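Local atomic coordinates of eukaryotic peptide chain release factor GTP-binding subunit (PDB entry 1R5B), a protein that belongs to the translational GTPase family as the GTP-binding subunit of a eukaryotic release factor, with a P-loop GTPase domain of the elongation factor Tu type. Residues Thr58-Leu66 against Val231-Lys240; Gln179-Val187 against Leu256-Glu267. All blocks are in the same frame, centred on the assembly; numbering follows the deposited sequence.

Contact 1. Residues Thr58-Leu66 against Val231-Lys240; sequences TLGGNILFL and VSAYTGQNVK
Thr58, in the first turn of helix 56-66, meets Ala233 through its hydroxyl: OG1 lies 3.6 Å from Ala233 CB, a packing contact. One residue on, Leu59 and Ala233 mark the closest backbone approach, their CA atoms 4.9 Å apart, which a residue as small as alanine allows. The Ala233 methyl sits against the helix backbone itself, with CB 3.8 Å from Leu59 CA. With CG anti to the backbone N (chi1 -174°), Leu59 brings its CD1 branch to the loop, where it reaches Ala233 CB and, more loosely, the CG2 methyls of Val231 and Val239.

Asn62 turns its CB toward the loop, and its amide packs against the backbone there, with CG against Ala233 O. ND2 packs 3.3 Å from Gly236 CA, while OD1 stands 3.4 Å from Ala233 O; both of these oxygens are acceptors, so no hydrogen bond joins them, and none crosses anywhere between the two segments. Gly236 has positive phi (69°) and lets the loop pass close to the Asn62 amide without a side chain in between.

Ile63 is a turn of helix beyond Leu59, and its CG1 meets Val239 CG2 at 3.5 Å, the two side chains crossing obliquely. Val239 uses its other methyl, CG1, for Asn62 ND2, so its two methyls meet different helix residues. At the last turn, the Leu66 backbone O lies beside the extended Lys240 chain, 3.9 Å from CD.

Within the loop, Thr235 OG1 accepts from Gln237 N at 3.3 Å, forming an ST turn. The whole is the P-loop GTPase arrangement: the helix that follows the probable Walker A loop packs against the loop leaving the last parallel strand, 226-230, of the G domain.

Contact 2. Residues Gln179-Val187 against Leu256-Glu267; sequences QGINHLVVV and LLEYLDSMTHLE
Strand 184-187 and helix 256-262 run antiparallel, at 173° with their axes 11.3 Å apart, and His183 and His265 lie across from each other just beyond them. This is alpha/beta layering of the P-loop GTPase fold, helix 256-262 lying over a parallel strand of the central sheet. Val187 sets CG2 3.9 Å from Leu256 CD1, the side chains crossing at about a right angle. Val185 uses CG2 twice: it meets the Met263 methyl CE tip to tip, and it touches the edge of the Tyr259 ring at CE2.

A trans chi1 of 180° carries the His183 ring away from its own backbone N to Tyr259, whose hydroxyl lies at the imidazole edge, near its plane. His183 ND1 is buried here with no polar partner in the model; the nearest atom across the contact is Met263 CE, at 3.8 Å.

Beyond the helix, Glu267 folds back at chi2 (-61°), bringing its carboxylate to the turn after helix 169-178, which ends in a Schellman motif at Gly180. Asn182 N donates to Glu267 OE2 at 2.9 Å, although that oxygen is less surely placed. Above the centre of the His265 ring, His183 CB makes a CH-pi contact, 3.5 Å from the centroid.

Overall arrangement
Both contacts lie in the P-loop GTPase domain, their centres about 17 Å apart, and their segments alternate along the chain. Contact 2 is nearer the centre of the chain, about 10 Å from it against 22 Å for contact 1, yet each is partly buried. They are directly joined: Asn238 O and Val239 O probably accept hydrogen bonds from Leu256 N and Leu257 N, so the loop of contact 1 is tied by its backbone to the first residues of the helix of contact 2, and Val231 packs on Val187. Contact 1 is helix-to-loop packing without a hydrogen bond across it, whereas contact 2 adds aromatic and carboxylate-to-backbone contacts to its strand-to-helix valine and leucine packing.

Contact 1. Residues Thr58-Leu66 against Val231-Lys240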
# COMPACT_ATOMS: atom_id res chain seq x y z
N THR A 58 9.09 14.30 -18.75
CA THR A 58 8.57 15.58 -18.21
C THR A 58 7.43 15.39 -17.17
O THR A 58 7.13 16.31 -16.41
CB THR A 58 8.17 16.60 -19.35
OG1 THR A 58 6.90 17.22 -19.08
CG2 THR A 58 7.97 15.93 -20.71
N LEU A 59 6.83 14.20 -17.12
CA LEU A 59 5.86 13.84 -16.09
C LEU A 59 6.56 13.58 -14.76
O LEU A 59 6.12 14.06 -13.72
CB LEU A 59 5.07 12.60 -16.50
CG LEU A 59 3.92 12.18 -15.58
CD1 LEU A 59 2.85 13.26 -15.51
CD2 LEU A 59 3.33 10.89 -16.06
N GLY A 60 7.64 12.82 -14.79
CA GLY A 60 8.39 12.50 -13.58
C GLY A 60 9.02 13.74 -12.98
O GLY A 60 9.04 13.91 -11.75
N GLY A 61 9.52 14.61 -13.84
CA GLY A 61 10.09 15.86 -13.40
C GLY A 61 9.06 16.78 -12.78
O GLY A 61 9.31 17.42 -11.77
N ASN A 62 7.89 16.83 -13.41
CA ASN A 62 6.81 17.70 -12.94
C ASN A 62 6.20 17.18 -11.63
O ASN A 62 5.73 17.96 -10.79
CB ASN A 62 5.77 17.83 -14.05
CG ASN A 62 4.70 18.87 -13.75
OD1 ASN A 62 4.94 20.09 -13.82
ND2 ASN A 62 3.50 18.39 -13.43
N ILE A 63 6.24 15.86 -11.44
CA ILE A 63 5.80 15.27 -10.18
C ILE A 63 6.79 15.67 -9.11
O ILE A 63 6.39 16.12 -8.07
CB ILE A 63 5.67 13.74 -10.29
CG1 ILE A 63 4.40 13.39 -11.05
CG2 ILE A 63 5.60 13.10 -8.91
CD1 ILE A 63 4.29 11.94 -11.43
N LEU A 64 8.08 15.57 -9.39
CA LEU A 64 9.09 15.94 -8.41
C LEU A 64 8.94 17.39 -8.02
O LEU A 64 9.17 17.74 -6.85
CB LEU A 64 10.50 15.69 -8.95
CG LEU A 64 10.85 14.21 -9.09
CD1 LEU A 64 12.13 14.00 -9.89
CD2 LEU A 64 10.95 13.54 -7.72
N PHE A 65 8.54 18.23 -8.97
CA PHE A 65 8.44 19.66 -8.72
C PHE A 65 7.21 20.00 -7.88
O PHE A 65 7.32 20.71 -6.89
CB PHE A 65 8.40 20.44 -10.04
CG PHE A 65 8.07 21.90 -9.88
CD1 PHE A 65 8.80 22.70 -8.99
CD2 PHE A 65 7.04 22.49 -10.60
CE1 PHE A 65 8.50 24.05 -8.84
CE2 PHE A 65 6.74 23.84 -10.46
CZ PHE A 65 7.47 24.62 -9.57
N LEU A 66 6.05 19.50 -8.30
CA LEU A 66 4.79 19.82 -7.61
C LEU A 66 4.75 19.25 -6.21
O LEU A 66 4.02 19.74 -5.34
CB LEU A 66 3.61 19.29 -8.41
CG LEU A 66 3.42 20.07 -9.69
CD1 LEU A 66 2.59 19.25 -10.61
CD2 LEU A 66 2.77 21.41 -9.45
N VAL A 231 -3.99 13.68 -18.19
CA VAL A 231 -3.14 14.68 -17.58
C VAL A 231 -2.50 15.58 -18.64
O VAL A 231 -2.57 15.31 -19.85
CB VAL A 231 -1.99 14.04 -16.77
CG1 VAL A 231 -2.50 12.96 -15.82
CG2 VAL A 231 -0.93 13.46 -17.69
N SER A 232 -1.87 16.64 -18.16
CA SER A 232 -0.93 17.41 -18.95
C SER A 232 0.28 17.69 -18.08
O SER A 232 0.20 18.44 -17.11
CB SER A 232 -1.56 18.72 -19.43
OG SER A 232 -0.55 19.59 -19.90
N ALA A 233 1.40 17.08 -18.45
CA ALA A 233 2.64 17.14 -17.68
C ALA A 233 3.29 18.51 -17.81
O ALA A 233 4.06 18.92 -16.93
CB ALA A 233 3.60 16.05 -18.14
N TYR A 234 3.00 19.21 -18.90
CA TYR A 234 3.54 20.53 -19.13
C TYR A 234 2.95 21.48 -18.10
O TYR A 234 3.69 22.10 -17.34
CB TYR A 234 3.26 21.01 -20.56
CG TYR A 234 3.91 22.34 -20.91
CD1 TYR A 234 5.30 22.44 -21.06
CD2 TYR A 234 3.15 23.50 -21.07
CE1 TYR A 234 5.90 23.65 -21.36
CE2 TYR A 234 3.75 24.72 -21.38
CZ TYR A 234 5.13 24.79 -21.52
OH TYR A 234 5.73 25.99 -21.82
N THR A 235 1.62 21.56 -18.04
CA THR A 235 0.93 22.47 -17.12
C THR A 235 0.73 21.91 -15.73
O THR A 235 0.31 22.62 -14.83
CB THR A 235 -0.45 22.87 -17.67
OG1 THR A 235 -1.31 21.72 -17.70
CG2 THR A 235 -0.37 23.33 -19.13
N GLY A 236 1.02 20.62 -15.55
CA GLY A 236 0.73 19.94 -14.31
C GLY A 236 -0.75 19.71 -14.00
O GLY A 236 -1.12 19.34 -12.89
N GLN A 237 -1.61 19.91 -14.99
CA GLN A 237 -3.03 19.74 -14.78
C GLN A 237 -3.38 18.26 -14.59
O GLN A 237 -3.03 17.40 -15.41
CB GLN A 237 -3.82 20.35 -15.93
CG GLN A 237 -3.87 21.86 -15.85
CD GLN A 237 -4.28 22.51 -17.16
OE1 GLN A 237 -4.09 21.93 -18.24
NE2 GLN A 237 -4.85 23.71 -17.07
N ASN A 238 -4.08 17.98 -13.50
CA ASN A 238 -4.50 16.64 -13.11
C ASN A 238 -3.36 15.72 -12.70
O ASN A 238 -3.55 14.51 -12.66
CB ASN A 238 -5.35 15.98 -14.20
CG ASN A 238 -6.38 15.01 -13.63
OD1 ASN A 238 -7.18 15.38 -12.76
ND2 ASN A 238 -6.37 13.78 -14.11
N VAL A 239 -2.19 16.27 -12.39
CA VAL A 239 -1.07 15.45 -11.90
C VAL A 239 -1.18 15.39 -10.40
O VAL A 239 -1.36 14.30 -9.86
CB VAL A 239 0.34 15.89 -12.44
CG1 VAL A 239 0.70 17.24 -12.00
CG2 VAL A 239 1.43 14.96 -11.94
N LYS A 240 -1.13 16.53 -9.72
CA LYS A 240 -1.27 16.60 -8.27
C LYS A 240 -2.69 17.02 -7.89
O LYS A 240 -3.37 16.34 -7.14
CB LYS A 240 -0.28 17.58 -7.64
CG LYS A 240 -0.23 17.49 -6.11
CD LYS A 240 0.27 18.75 -5.45
CE LYS A 240 0.35 18.55 -3.93
NZ LYS A 240 0.48 19.85 -3.21

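Contact 2. Residues Gln179-Val187 against Leu256-Glu267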
# COMPACT_ATOMS: atom_id res chain seq x y z
N GLN A 179 7.58 -6.63 -16.92
CA GLN A 179 7.91 -6.05 -15.62
C GLN A 179 6.91 -6.44 -14.51
O GLN A 179 6.97 -5.89 -13.41
CB GLN A 179 7.92 -4.52 -15.72
CG GLN A 179 9.02 -3.96 -16.58
CD GLN A 179 10.35 -3.89 -15.85
OE1 GLN A 179 10.52 -3.05 -14.95
NE2 GLN A 179 11.28 -4.77 -16.21
N GLY A 180 6.00 -7.37 -14.80
CA GLY A 180 5.10 -7.90 -13.79
C GLY A 180 3.93 -6.99 -13.53
O GLY A 180 3.20 -7.19 -12.57
N ILE A 181 3.73 -6.00 -14.39
CA ILE A 181 2.62 -5.04 -14.24
C ILE A 181 1.36 -5.64 -14.79
O ILE A 181 1.15 -5.66 -15.99
CB ILE A 181 2.89 -3.69 -14.98
CG1 ILE A 181 4.24 -3.10 -14.56
CG2 ILE A 181 1.75 -2.70 -14.70
CD1 ILE A 181 4.40 -3.04 -13.05
N ASN A 182 0.52 -6.13 -13.88
CA ASN A 182 -0.75 -6.74 -14.22
C ASN A 182 -1.91 -5.78 -14.04
O ASN A 182 -3.03 -6.07 -14.44
CB ASN A 182 -0.96 -8.01 -13.39
CG ASN A 182 0.06 -9.08 -13.70
OD1 ASN A 182 0.54 -9.78 -12.82
ND2 ASN A 182 0.41 -9.20 -14.97
N HIS A 183 -1.64 -4.65 -13.42
CA HIS A 183 -2.63 -3.58 -13.33
C HIS A 183 -1.93 -2.32 -13.82
O HIS A 183 -1.15 -1.71 -13.11
CB HIS A 183 -3.10 -3.43 -11.89
CG HIS A 183 -4.11 -2.35 -11.70
ND1 HIS A 183 -3.76 -1.02 -11.63
CD2 HIS A 183 -5.46 -2.40 -11.56
CE1 HIS A 183 -4.85 -0.30 -11.44
NE2 HIS A 183 -5.89 -1.11 -11.40
N LEU A 184 -2.20 -1.98 -15.06
CA LEU A 184 -1.48 -0.92 -15.74
C LEU A 184 -2.21 0.40 -15.54
O LEU A 184 -3.40 0.49 -15.77
CB LEU A 184 -1.41 -1.26 -17.22
CG LEU A 184 -0.49 -0.44 -18.10
CD1 LEU A 184 0.93 -0.54 -17.62
CD2 LEU A 184 -0.59 -0.94 -19.52
N VAL A 185 -1.48 1.41 -15.08
CA VAL A 185 -1.97 2.78 -15.10
C VAL A 185 -1.53 3.43 -16.42
O VAL A 185 -0.34 3.47 -16.72
CB VAL A 185 -1.43 3.58 -13.91
CG1 VAL A 185 -1.93 5.00 -13.95
CG2 VAL A 185 -1.83 2.92 -12.59
N VAL A 186 -2.49 3.92 -17.19
CA VAL A 186 -2.23 4.49 -18.50
C VAL A 186 -2.58 5.97 -18.42
O VAL A 186 -3.74 6.33 -18.21
CB VAL A 186 -3.09 3.82 -19.59
CG1 VAL A 186 -2.95 4.56 -20.93
CG2 VAL A 186 -2.72 2.39 -19.75
N VAL A 187 -1.57 6.81 -18.56
CA VAL A 187 -1.73 8.25 -18.46
C VAL A 187 -1.80 8.86 -19.88
O VAL A 187 -0.86 8.74 -20.67
CB VAL A 187 -0.59 8.82 -17.59
CG1 VAL A 187 -0.32 10.24 -17.88
CG2 VAL A 187 -0.95 8.66 -16.10
N LEU A 256 -3.63 12.10 -10.96
CA LEU A 256 -2.70 10.99 -10.98
C LEU A 256 -2.21 10.68 -9.57
O LEU A 256 -2.35 9.55 -9.12
CB LEU A 256 -1.53 11.26 -11.91
CG LEU A 256 -0.45 10.18 -11.91
CD1 LEU A 256 -1.07 8.83 -12.22
CD2 LEU A 256 0.62 10.51 -12.92
N LEU A 257 -1.65 11.67 -8.89
CA LEU A 257 -1.07 11.44 -7.57
C LEU A 257 -2.11 11.00 -6.54
O LEU A 257 -1.82 10.23 -5.65
CB LEU A 257 -0.32 12.67 -7.05
CG LEU A 257 0.98 13.03 -7.80
CD1 LEU A 257 1.62 14.20 -7.13
CD2 LEU A 257 1.95 11.88 -7.87
N GLU A 258 -3.33 11.49 -6.69
CA GLU A 258 -4.41 11.13 -5.80
C GLU A 258 -4.74 9.64 -5.95
O GLU A 258 -4.97 8.94 -4.98
CB GLU A 258 -5.63 11.97 -6.14
CG GLU A 258 -6.87 11.72 -5.31
CD GLU A 258 -8.03 12.59 -5.74
OE1 GLU A 258 -7.80 13.61 -6.43
OE2 GLU A 258 -9.18 12.25 -5.39
N TYR A 259 -4.75 9.17 -7.19
CA TYR A 259 -4.97 7.77 -7.49
C TYR A 259 -3.78 6.89 -7.03
O TYR A 259 -3.99 5.82 -6.46
CB TYR A 259 -5.20 7.59 -9.00
CG TYR A 259 -5.39 6.16 -9.35
CD1 TYR A 259 -6.62 5.53 -9.13
CD2 TYR A 259 -4.34 5.40 -9.85
CE1 TYR A 259 -6.79 4.20 -9.42
CE2 TYR A 259 -4.51 4.05 -10.13
CZ TYR A 259 -5.73 3.46 -9.91
OH TYR A 259 -5.91 2.14 -10.19
N LEU A 260 -2.56 7.33 -7.29
CA LEU A 260 -1.35 6.61 -6.86
C LEU A 260 -1.31 6.45 -5.33
O LEU A 260 -0.84 5.45 -4.81
CB LEU A 260 -0.10 7.36 -7.32
CG LEU A 260 0.73 6.88 -8.52
CD1 LEU A 260 -0.08 6.14 -9.54
CD2 LEU A 260 1.47 8.08 -9.16
N ASP A 261 -1.85 7.44 -4.62
CA ASP A 261 -1.82 7.45 -3.18
C ASP A 261 -2.69 6.36 -2.53
O ASP A 261 -2.26 5.73 -1.59
CB ASP A 261 -2.25 8.82 -2.64
CG ASP A 261 -2.05 8.94 -1.15
OD1 ASP A 261 -0.89 8.90 -0.71
OD2 ASP A 261 -2.99 9.06 -0.34
N SER A 262 -3.90 6.17 -3.03
CA SER A 262 -4.85 5.24 -2.41
C SER A 262 -5.03 3.92 -3.19
O SER A 262 -5.75 3.04 -2.75
CB SER A 262 -6.21 5.93 -2.25
OG SER A 262 -6.66 6.42 -3.50
N MET A 263 -4.37 3.83 -4.34
CA MET A 263 -4.21 2.60 -5.14
C MET A 263 -3.95 1.40 -4.26
O MET A 263 -3.08 1.39 -3.43
CB MET A 263 -2.95 2.71 -5.99
CG MET A 263 -3.16 2.72 -7.40
SD MET A 263 -1.62 2.70 -8.24
CE MET A 263 -1.96 1.21 -9.15
N THR A 264 -4.62 0.33 -4.58
CA THR A 264 -4.59 -0.84 -3.76
C THR A 264 -3.74 -1.96 -4.42
O THR A 264 -3.09 -2.74 -3.73
CB THR A 264 -6.04 -1.22 -3.54
OG1 THR A 264 -6.23 -1.53 -2.17
CG2 THR A 264 -6.45 -2.39 -4.30
N HIS A 265 -3.71 -2.01 -5.74
CA HIS A 265 -2.97 -3.05 -6.45
C HIS A 265 -1.49 -2.66 -6.58
O HIS A 265 -1.14 -1.98 -7.51
CB HIS A 265 -3.59 -3.26 -7.82
CG HIS A 265 -3.16 -4.52 -8.50
ND1 HIS A 265 -1.87 -4.74 -8.93
CD2 HIS A 265 -3.87 -5.62 -8.84
CE1 HIS A 265 -1.81 -5.93 -9.52
NE2 HIS A 265 -3.01 -6.48 -9.47
N LEU A 266 -0.67 -3.06 -5.61
CA LEU A 266 0.78 -2.93 -5.69
C LEU A 266 1.40 -4.33 -5.89
O LEU A 266 1.25 -5.21 -5.03
CB LEU A 266 1.33 -2.29 -4.41
CG LEU A 266 0.72 -0.96 -3.93
CD1 LEU A 266 1.47 -0.42 -2.75
CD2 LEU A 266 0.72 0.06 -4.98
N GLU A 267 2.09 -4.54 -7.00
CA GLU A 267 2.53 -5.89 -7.39
C GLU A 267 3.31 -6.67 -6.35
O GLU A 267 3.04 -7.84 -6.18
CB GLU A 267 3.35 -5.87 -8.67
CG GLU A 267 2.63 -5.35 -9.90
CD GLU A 267 1.40 -6.16 -10.29
OE1 GLU A 267 1.26 -7.34 -9.90
OE2 GLU A 267 0.57 -5.58 -11.01